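Uncharacterized protein Q99UF4 (Staphylococcus aureus, PDB 3B2N) probably acts as a LuxR-family response regulator that binds DNA and controls transcription in answer to phosphorylation of its CheY-like receiver domain. Local coordinates at residues 63-68 with 92-97. Residues are numbered along the deposited sequence; the frame is centred on the assembly and turned at random.
Sequences TGLEVL and FEKAVV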
loop_
_atom_site.group_PDB
_atom_site.type_symbol
_atom_site.label_atom_id
_atom_site.label_comp_id
_atom_site.label_asym_id
_atom_site.label_seq_id
_atom_site.Cartn_x
_atom_site.Cartn_y
_atom_site.Cartn_z
ATOM N N THR A 63 9.761 -6.828 -0.285
ATOM C CA THR A 63 8.650 -6.820 0.645
ATOM C C THR A 63 8.128 -5.412 0.647
ATOM O O THR A 63 8.819 -4.477 0.180
ATOM C CB THR A 63 9.107 -7.157 2.087
ATOM O OG1 THR A 63 9.934 -6.093 2.573
ATOM C CG2 THR A 63 9.903 -8.559 2.145
ATOM N N GLY A 64 6.916 -5.237 1.164
ATOM C CA GLY A 64 6.320 -3.906 1.312
ATOM C C GLY A 64 7.153 -2.989 2.197
ATOM O O GLY A 64 7.222 -1.754 1.972
ATOM N N LEU A 65 7.807 -3.585 3.195
ATOM C CA LEU A 65 8.669 -2.837 4.098
ATOM C C LEU A 65 9.941 -2.322 3.414
ATOM O O LEU A 65 10.361 -1.197 3.674
ATOM C CB LEU A 65 9.011 -3.679 5.342
ATOM C CG LEU A 65 7.896 -4.095 6.343
ATOM C CD1 LEU A 65 8.401 -5.189 7.352
ATOM C CD2 LEU A 65 7.295 -2.873 7.095
ATOM N N GLU A 66 10.569 -3.141 2.574
ATOM C CA GLU A 66 11.661 -2.660 1.709
ATOM C C GLU A 66 11.207 -1.573 0.697
ATOM O O GLU A 66 11.929 -0.635 0.419
ATOM C CB GLU A 66 12.286 -3.832 0.967
ATOM C CG GLU A 66 12.957 -4.809 1.904
ATOM C CD GLU A 66 13.332 -6.114 1.245
ATOM O OE1 GLU A 66 12.556 -6.693 0.435
ATOM O OE2 GLU A 66 14.440 -6.588 1.567
ATOM N N VAL A 67 10.023 -1.727 0.123
ATOM C CA VAL A 67 9.481 -0.691 -0.763
ATOM C C VAL A 67 9.255 0.614 0.053
ATOM O O VAL A 67 9.658 1.682 -0.368
ATOM C CB VAL A 67 8.167 -1.142 -1.435
ATOM C CG1 VAL A 67 7.502 0.015 -2.232
ATOM C CG2 VAL A 67 8.416 -2.361 -2.377
ATOM N N LEU A 68 8.611 0.515 1.216
ATOM C CA LEU A 68 8.423 1.682 2.090
ATOM C C LEU A 68 9.771 2.327 2.402
ATOM O O LEU A 68 9.931 3.548 2.254
ATOM C CB LEU A 68 7.705 1.266 3.395
ATOM C CG LEU A 68 7.803 2.221 4.610
ATOM C CD1 LEU A 68 7.077 3.535 4.309
ATOM C CD2 LEU A 68 7.169 1.565 5.811
ATOM N N PHE A 92 5.095 -4.625 12.688
ATOM C CA PHE A 92 4.529 -3.342 12.944
ATOM C C PHE A 92 5.639 -2.344 13.374
ATOM O O PHE A 92 5.635 -1.184 12.978
ATOM C CB PHE A 92 3.473 -3.458 14.038
ATOM C CG PHE A 92 2.850 -2.151 14.403
ATOM C CD1 PHE A 92 2.175 -1.402 13.455
ATOM C CD2 PHE A 92 2.982 -1.639 15.681
ATOM C CE1 PHE A 92 1.583 -0.182 13.771
ATOM C CE2 PHE A 92 2.405 -0.405 16.008
ATOM C CZ PHE A 92 1.692 0.312 15.036
ATOM N N GLU A 93 6.568 -2.805 14.188
ATOM C CA GLU A 93 7.658 -1.945 14.599
ATOM C C GLU A 93 8.519 -1.552 13.392
ATOM O O GLU A 93 8.992 -0.415 13.331
ATOM C CB GLU A 93 8.524 -2.633 15.676
ATOM C CG GLU A 93 7.744 -3.061 16.883
ATOM C CD GLU A 93 8.492 -4.086 17.746
ATOM O OE1 GLU A 93 7.809 -4.763 18.554
ATOM O OE2 GLU A 93 9.747 -4.216 17.647
ATOM N N LYS A 94 8.743 -2.479 12.452
ATOM C CA LYS A 94 9.540 -2.166 11.239
ATOM C C LYS A 94 8.812 -1.123 10.357
ATOM O O LYS A 94 9.426 -0.248 9.788
ATOM C CB LYS A 94 9.878 -3.426 10.420
ATOM C CG LYS A 94 11.257 -3.996 10.642
ATOM C CD LYS A 94 11.446 -5.258 9.817
ATOM C CE LYS A 94 11.402 -6.512 10.718
ATOM N NZ LYS A 94 10.738 -7.732 10.104
ATOM N N ALA A 95 7.498 -1.204 10.286
ATOM C CA ALA A 95 6.708 -0.227 9.504
ATOM C C ALA A 95 6.806 1.150 10.157
ATOM O O ALA A 95 6.981 2.135 9.472
ATOM C CB ALA A 95 5.277 -0.667 9.442
ATOM N N VAL A 96 6.734 1.192 11.493
ATOM C CA VAL A 96 6.678 2.451 12.224
ATOM C C VAL A 96 8.037 3.139 12.091
ATOM O O VAL A 96 8.102 4.301 11.723
ATOM C CB VAL A 96 6.290 2.220 13.695
ATOM C CG1 VAL A 96 6.513 3.495 14.570
ATOM C CG2 VAL A 96 4.791 1.736 13.767
ATOM N N VAL A 97 9.114 2.402 12.340
ATOM C CA VAL A 97 10.477 2.963 12.309
ATOM C C VAL A 97 10.753 3.526 10.892
ATOM O O VAL A 97 11.448 4.513 10.738
ATOM C CB VAL A 97 11.579 1.962 12.792
ATOM C CG1 VAL A 97 11.830 0.829 11.785
ATOM C CG2 VAL A 97 12.914 2.691 12.961
#
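Leu65 reaches across to Lys94 and Ala95 with both of its methyl branches, its CG turned away from its own carbonyl carbon (chi1 -65°). Leu65 CD1 packs on the aliphatic part of Lys94, 3.8 Å from Lys94 CB and nearly as close to CD, the two side chains crossing at about a right angle; the lysine chain then bends at its outer torsions. CD2 instead lies over the backbone of Ala95, with Leu65 CD2 to Ala95 N at 3.6 Å, and also meets the methyl CB of that alanine. One turn on, Leu68 has its CG anti to the backbone N (chi1 161°) and sends CD2 to within 3.7 Å of Ala95 O. No hydrogen bond joins the segments; both leucines set a methyl against the main chain of Ala95. In this CheY-like receiver fold, helices 64-73 and 89-97 follow successive strands of the parallel sheet and run nearly parallel, their local axes 10.0 Å apart at an angle of 12°. Beneath them Leu65 touches Ile82 and Leu68 touches Val80, both on strand 79-84, while Val100 packs against Leu68 and Ala95. Helix 64-73 starts with a capping box: Glu66 N donates to Thr63 OG1 (3.0 Å), and Thr63 N returns a bond to the anti lone pair of Glu66 OE1 (2.9 Å).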